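Local coordinates for molybdopterin-guanine dinucleotide biosynthesis protein B (MobB) (Archaeoglobus fulgidus, PDB 2F1R) that probably binds GTP and takes part in making the molybdopterin-guanine dinucleotide cofactor, at residues A[113-121]-A[136-146]. Sequence-based numbering, arbitrary orientation.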
ATOM      1  N   VAL A 113      -4.100  21.289 -16.385  1.00  7.81           N
ATOM      2  CA  VAL A 113      -5.572  21.318 -16.452  1.00  7.91           C
ATOM      3  C   VAL A 113      -6.021  20.717 -17.764  1.00  8.03           C
ATOM      4  O   VAL A 113      -5.669  21.270 -18.814  1.00  8.78           O
ATOM      5  CB  VAL A 113      -6.156  22.765 -16.368  1.00  8.55           C
ATOM      6  CG1 VAL A 113      -7.719  22.756 -16.578  1.00  8.89           C
ATOM      7  CG2 VAL A 113      -5.788  23.415 -15.042  1.00  7.75           C
ATOM      8  N   VAL A 114      -6.765  19.604 -17.719  1.00  8.12           N
ATOM      9  CA  VAL A 114      -7.231  18.925 -18.922  1.00  9.57           C
ATOM     10  C   VAL A 114      -8.739  19.083 -19.085  1.00 11.48           C
ATOM     11  O   VAL A 114      -9.517  18.551 -18.267  1.00 11.26           O
ATOM     12  CB  VAL A 114      -6.852  17.433 -18.911  1.00 10.02           C
ATOM     13  CG1 VAL A 114      -7.209  16.782 -20.238  1.00  8.58           C
ATOM     14  CG2 VAL A 114      -5.372  17.263 -18.605  1.00  4.90           C
ATOM     15  N   VAL A 115      -9.133  19.856 -20.094  1.00 11.62           N
ATOM     16  CA  VAL A 115     -10.538  20.190 -20.286  1.00 10.17           C
ATOM     17  C   VAL A 115     -10.980  20.007 -21.738  1.00 10.97           C
ATOM     18  O   VAL A 115     -10.172  19.972 -22.658  1.00  9.22           O
ATOM     19  CB  VAL A 115     -10.868  21.622 -19.835  1.00 10.60           C
ATOM     20  CG1 VAL A 115     -10.801  21.720 -18.311  1.00  9.49           C
ATOM     21  CG2 VAL A 115      -9.948  22.672 -20.504  1.00  9.54           C
ATOM     22  N   LYS A 116     -12.282  19.843 -21.902  1.00 11.42           N
ATOM     23  CA  LYS A 116     -12.910  19.851 -23.207  1.00 13.67           C
ATOM     24  C   LYS A 116     -13.097  21.263 -23.794  1.00 11.65           C
ATOM     25  O   LYS A 116     -12.821  21.523 -24.963  1.00 13.02           O
ATOM     26  CB  LYS A 116     -14.295  19.176 -23.101  1.00 14.47           C
ATOM     27  CG  LYS A 116     -14.892  18.934 -24.519  1.00 19.31           C
ATOM     28  CD  LYS A 116     -14.289  17.687 -25.209  1.00 24.44           C
ATOM     29  CE  LYS A 116     -15.100  17.323 -26.436  1.00 24.85           C
ATOM     30  NZ  LYS A 116     -16.397  18.027 -26.194  1.00 29.65           N
ATOM     31  N   LYS A 117     -13.584  22.170 -22.978  1.00 12.06           N
ATOM     32  CA  LYS A 117     -13.895  23.537 -23.406  1.00 13.03           C
ATOM     33  C   LYS A 117     -12.975  24.478 -22.690  1.00 12.57           C
ATOM     34  O   LYS A 117     -12.755  24.309 -21.494  1.00 12.88           O
ATOM     35  CB  LYS A 117     -15.327  23.894 -22.982  1.00 12.97           C
ATOM     36  CG  LYS A 117     -16.391  22.881 -23.342  1.00 17.15           C
ATOM     37  CD  LYS A 117     -17.673  23.234 -22.588  1.00 25.65           C
ATOM     38  CE  LYS A 117     -18.725  22.139 -22.753  1.00 33.08           C
ATOM     39  NZ  LYS A 117     -18.144  20.822 -23.258  1.00 37.16           N
ATOM     40  N   PRO A 118     -12.494  25.525 -23.371  1.00 13.79           N
ATOM     41  CA  PRO A 118     -11.530  26.473 -22.740  1.00 14.23           C
ATOM     42  C   PRO A 118     -12.049  27.186 -21.462  1.00 14.80           C
ATOM     43  O   PRO A 118     -11.281  27.392 -20.529  1.00 15.85           O
ATOM     44  CB  PRO A 118     -11.243  27.505 -23.843  1.00 15.09           C
ATOM     45  CG  PRO A 118     -11.834  26.933 -25.109  1.00 15.01           C
ATOM     46  CD  PRO A 118     -12.884  25.931 -24.738  1.00 14.77           C
ATOM     47  N   GLU A 119     -13.343  27.492 -21.398  1.00 14.73           N
ATOM     48  CA  GLU A 119     -13.962  28.203 -20.269  1.00 14.77           C
ATOM     49  C   GLU A 119     -14.033  27.370 -18.970  1.00 15.14           C
ATOM     50  O   GLU A 119     -14.177  27.957 -17.888  1.00 15.10           O
ATOM     51  CB  GLU A 119     -15.366  28.710 -20.646  1.00 15.44           C
ATOM     52  CG  GLU A 119     -16.416  27.556 -21.017  1.00 16.27           C
ATOM     53  CD  GLU A 119     -16.560  27.271 -22.542  1.00 16.33           C
ATOM     54  OE1 GLU A 119     -15.551  27.076 -23.277  1.00 17.50           O
ATOM     55  OE2 GLU A 119     -17.709  27.239 -23.009  1.00 16.75           O
ATOM     56  N   GLU A 120     -13.911  26.033 -19.072  1.00 13.74           N
ATOM     57  CA  GLU A 120     -13.777  25.162 -17.890  1.00 14.42           C
ATOM     58  C   GLU A 120     -12.477  25.417 -17.102  1.00 12.72           C
ATOM     59  O   GLU A 120     -12.386  25.052 -15.948  1.00 11.27           O
ATOM     60  CB  GLU A 120     -13.832  23.672 -18.275  1.00 14.70           C
ATOM     61  CG  GLU A 120     -15.136  23.236 -18.978  1.00 17.48           C
ATOM     62  CD  GLU A 120     -15.132  21.800 -19.550  1.00 17.33           C
ATOM     63  OE1 GLU A 120     -14.135  21.224 -19.997  1.00 23.55           O
ATOM     64  OE2 GLU A 120     -16.204  21.221 -19.619  1.00 29.51           O
ATOM     65  N   VAL A 121     -11.478  26.038 -17.733  1.00 12.39           N
ATOM     66  CA  VAL A 121     -10.170  26.327 -17.070  1.00 13.42           C
ATOM     67  C   VAL A 121     -10.361  27.137 -15.789  1.00 14.97           C
ATOM     68  O   VAL A 121      -9.652  26.916 -14.797  1.00 14.91           O
ATOM     69  CB  VAL A 121      -9.145  27.073 -18.009  1.00 13.70           C
ATOM     70  CG1 VAL A 121      -7.818  27.452 -17.211  1.00 13.29           C
ATOM     71  CG2 VAL A 121      -8.803  26.216 -19.222  1.00  7.86           C
ATOM     72  N   GLU A 136      -8.938  22.479 -28.447  1.00 13.97           N
ATOM     73  CA  GLU A 136      -9.145  23.846 -28.877  1.00 13.59           C
ATOM     74  C   GLU A 136      -8.112  24.732 -28.170  1.00 14.53           C
ATOM     75  O   GLU A 136      -7.877  24.598 -26.955  1.00 13.39           O
ATOM     76  CB  GLU A 136     -10.553  24.278 -28.466  1.00 12.25           C
ATOM     77  CG  GLU A 136     -10.959  25.600 -29.068  1.00 13.83           C
ATOM     78  CD  GLU A 136     -12.324  26.111 -28.596  1.00 14.42           C
ATOM     79  OE1 GLU A 136     -12.545  27.293 -28.887  1.00 13.10           O
ATOM     80  OE2 GLU A 136     -13.127  25.370 -27.930  1.00 13.70           O
ATOM     81  N   ARG A 137      -7.489  25.627 -28.930  1.00 15.70           N
ATOM     82  CA  ARG A 137      -6.576  26.596 -28.348  1.00 18.53           C
ATOM     83  C   ARG A 137      -7.158  27.368 -27.181  1.00 17.67           C
ATOM     84  O   ARG A 137      -8.307  27.801 -27.193  1.00 18.05           O
ATOM     85  CB  ARG A 137      -5.988  27.531 -29.425  1.00 18.92           C
ATOM     86  CG  ARG A 137      -5.499  28.896 -28.951  1.00 21.95           C
ATOM     87  CD  ARG A 137      -4.929  29.751 -30.160  1.00 23.17           C
ATOM     88  NE  ARG A 137      -3.614  29.238 -30.560  1.00 31.10           N
ATOM     89  CZ  ARG A 137      -2.482  29.590 -29.942  1.00 34.04           C
ATOM     90  NH1 ARG A 137      -2.538  30.473 -28.926  1.00 33.82           N
ATOM     91  NH2 ARG A 137      -1.310  29.074 -30.333  1.00 32.45           N
ATOM     92  N   VAL A 138      -6.331  27.506 -26.156  1.00 18.02           N
ATOM     93  CA  VAL A 138      -6.676  28.208 -24.949  1.00 18.94           C
ATOM     94  C   VAL A 138      -5.709  29.417 -24.800  1.00 19.42           C
ATOM     95  O   VAL A 138      -4.520  29.286 -25.078  1.00 19.24           O
ATOM     96  CB  VAL A 138      -6.585  27.200 -23.761  1.00 19.94           C
ATOM     97  CG1 VAL A 138      -6.325  27.873 -22.445  1.00 19.71           C
ATOM     98  CG2 VAL A 138      -7.897  26.301 -23.707  1.00 20.81           C
ATOM     99  N   ASP A 139      -6.221  30.570 -24.364  1.00 20.06           N
ATOM    100  CA  ASP A 139      -5.392  31.771 -24.122  1.00 21.72           C
ATOM    101  C   ASP A 139      -4.889  31.887 -22.692  1.00 20.94           C
ATOM    102  O   ASP A 139      -5.570  31.506 -21.734  1.00 21.47           O
ATOM    103  CB  ASP A 139      -6.196  33.035 -24.447  1.00 22.24           C
ATOM    104  CG  ASP A 139      -6.691  33.056 -25.902  1.00 25.42           C
ATOM    105  OD1 ASP A 139      -5.868  32.813 -26.841  1.00 28.03           O
ATOM    106  OD2 ASP A 139      -7.894  33.340 -26.095  1.00 26.28           O
ATOM    107  N   GLY A 140      -3.706  32.454 -22.553  1.00 20.86           N
ATOM    108  CA  GLY A 140      -3.230  32.928 -21.262  1.00 20.03           C
ATOM    109  C   GLY A 140      -2.439  31.884 -20.520  1.00 19.36           C
ATOM    110  O   GLY A 140      -2.012  32.141 -19.401  1.00 20.35           O
ATOM    111  N   HIS A 141      -2.215  30.728 -21.161  1.00 18.17           N
ATOM    112  CA  HIS A 141      -1.501  29.581 -20.573  1.00 17.01           C
ATOM    113  C   HIS A 141      -0.737  28.800 -21.614  1.00 16.03           C
ATOM    114  O   HIS A 141      -1.154  28.740 -22.783  1.00 14.90           O
ATOM    115  CB  HIS A 141      -2.481  28.584 -19.927  1.00 16.11           C
ATOM    116  CG  HIS A 141      -3.336  29.179 -18.864  1.00 16.70           C
ATOM    117  ND1 HIS A 141      -2.869  29.429 -17.593  1.00 16.40           N
ATOM    118  CD2 HIS A 141      -4.620  29.594 -18.888  1.00 17.75           C
ATOM    119  CE1 HIS A 141      -3.836  29.961 -16.875  1.00 19.40           C
ATOM    120  NE2 HIS A 141      -4.910  30.069 -17.636  1.00 21.24           N
ATOM    121  N   LYS A 142       0.335  28.147 -21.170  1.00 14.68           N
ATOM    122  CA  LYS A 142       1.003  27.125 -21.970  1.00 14.47           C
ATOM    123  C   LYS A 142      -0.043  26.074 -22.403  1.00 13.27           C
ATOM    124  O   LYS A 142      -0.838  25.616 -21.589  1.00 12.76           O
ATOM    125  CB  LYS A 142       2.121  26.488 -21.150  1.00 13.66           C
ATOM    126  CG  LYS A 142       3.002  25.572 -21.914  1.00 20.45           C
ATOM    127  CD  LYS A 142       4.295  26.254 -22.324  1.00 27.71           C
ATOM    128  CE  LYS A 142       4.902  25.546 -23.566  1.00 32.23           C
ATOM    129  NZ  LYS A 142       5.907  24.528 -23.207  1.00 36.17           N
ATOM    130  N   TRP A 143      -0.046  25.703 -23.673  1.00 12.47           N
ATOM    131  CA  TRP A 143      -1.163  24.940 -24.218  1.00 13.36           C
ATOM    132  C   TRP A 143      -0.673  23.768 -25.039  1.00 13.38           C
ATOM    133  O   TRP A 143       0.229  23.916 -25.836  1.00 15.00           O
ATOM    134  CB  TRP A 143      -2.108  25.849 -25.048  1.00 13.60           C
ATOM    135  CG  TRP A 143      -3.057  25.057 -25.933  1.00 15.11           C
ATOM    136  CD1 TRP A 143      -4.059  24.186 -25.515  1.00 13.48           C
ATOM    137  CD2 TRP A 143      -3.097  25.039 -27.372  1.00 14.54           C
ATOM    138  NE1 TRP A 143      -4.678  23.632 -26.603  1.00 12.38           N
ATOM    139  CE2 TRP A 143      -4.122  24.139 -27.751  1.00 12.19           C
ATOM    140  CE3 TRP A 143      -2.355  25.685 -28.372  1.00 17.53           C
ATOM    141  CZ2 TRP A 143      -4.438  23.866 -29.100  1.00 14.36           C
ATOM    142  CZ3 TRP A 143      -2.657  25.412 -29.710  1.00 16.09           C
ATOM    143  CH2 TRP A 143      -3.713  24.504 -30.059  1.00 16.26           C
ATOM    144  N   PHE A 144      -1.263  22.602 -24.819  1.00 13.40           N
ATOM    145  CA  PHE A 144      -1.042  21.406 -25.623  1.00 13.48           C
ATOM    146  C   PHE A 144      -2.409  20.842 -25.997  1.00 13.86           C
ATOM    147  O   PHE A 144      -3.398  21.047 -25.293  1.00 11.96           O
ATOM    148  CB  PHE A 144      -0.288  20.327 -24.795  1.00 13.40           C
ATOM    149  CG  PHE A 144       1.054  20.778 -24.281  1.00 13.66           C
ATOM    150  CD1 PHE A 144       2.189  20.760 -25.113  1.00 15.47           C
ATOM    151  CD2 PHE A 144       1.179  21.256 -22.998  1.00 11.59           C
ATOM    152  CE1 PHE A 144       3.432  21.223 -24.660  1.00 13.43           C
ATOM    153  CE2 PHE A 144       2.408  21.701 -22.541  1.00 13.24           C
ATOM    154  CZ  PHE A 144       3.534  21.694 -23.369  1.00 13.35           C
ATOM    155  N   ARG A 145      -2.457  20.147 -27.109  1.00 15.71           N
ATOM    156  CA  ARG A 145      -3.615  19.323 -27.454  1.00 18.47           C
ATOM    157  C   ARG A 145      -3.564  17.977 -26.727  1.00 18.95           C
ATOM    158  O   ARG A 145      -2.506  17.547 -26.340  1.00 19.06           O
ATOM    159  CB  ARG A 145      -3.654  19.104 -28.968  1.00 18.81           C
ATOM    160  CG  ARG A 145      -3.776  20.382 -29.781  1.00 20.43           C
ATOM    161  CD  ARG A 145      -3.508  20.154 -31.255  1.00 23.92           C
ATOM    162  NE  ARG A 145      -4.367  19.129 -31.832  1.00 30.48           N
ATOM    163  CZ  ARG A 145      -4.676  19.057 -33.129  1.00 34.87           C
ATOM    164  NH1 ARG A 145      -4.212  19.987 -33.984  1.00 34.25           N
ATOM    165  NH2 ARG A 145      -5.470  18.078 -33.578  1.00 33.70           N
ATOM    166  N   ARG A 146      -4.711  17.313 -26.574  1.00 21.91           N
ATOM    167  CA  ARG A 146      -4.846  15.991 -25.878  1.00 24.95           C
ATOM    168  C   ARG A 146      -3.827  14.936 -26.337  1.00 25.97           C
ATOM    169  O   ARG A 146      -3.305  14.169 -25.535  1.00 26.96           O
ATOM    170  CB  ARG A 146      -6.282  15.435 -26.072  1.00 25.66           C
ATOM    171  CG  ARG A 146      -7.246  15.367 -24.845  1.00 28.38           C
ATOM    172  CD  ARG A 146      -7.573  16.704 -24.009  1.00 34.78           C
ATOM    173  NE  ARG A 146      -8.329  17.767 -24.687  1.00 38.09           N
ATOM    174  CZ  ARG A 146      -9.660  17.829 -24.880  1.00 38.18           C
ATOM    175  NH1 ARG A 146     -10.475  16.867 -24.440  1.00 39.85           N
ATOM    176  NH2 ARG A 146     -10.178  18.874 -25.539  1.00 35.10           N
TER
HETATM  177  O   HOH W   1     -13.688  22.723 -27.342  1.00 27.58           O
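R146 reaches V115 and K116 beside the parallel sheet of a P-loop NTPase fold. Strand 129-133 lies between 111-114 and 143-144, the strand at the edge of the sheet within this chain, so the two segments meet through side chains and loops. The R146 chain bends at chi2 (57°) and again at chi3 (66°), which folds it back against residues 114-116. Its CD packs on V114 CG1 at 3.8 Å. V115 O sits 3.0 Å above the R146 guanidinium plane, over its centre. R146 NH2 and V115 O are 3.1 Å apart, but the angle is too poor for a hydrogen bond. K116 CD comes to the guanidinium edge, in plane. D135 gives R146 a long, weak ion pair. Cutting R146 back to an alanine would remove the packing on V114 CG1 and the guanidinium face over V115 O, and would probably leave D135 without this distant positive charge.

P118 makes the second centre, at the start of the 3-10 segment that begins there. Its CB meets V138 CG2 at 3.6 Å. Its CG and CD lie against the E136 carboxylate, with CD 3.3 Å from OE2. Further along the same segment, V121 CG1 approaches H141 NE2 obliquely. One water joins the loops: it donates to K116 O and to E136 OE2, at 2.8 Å each.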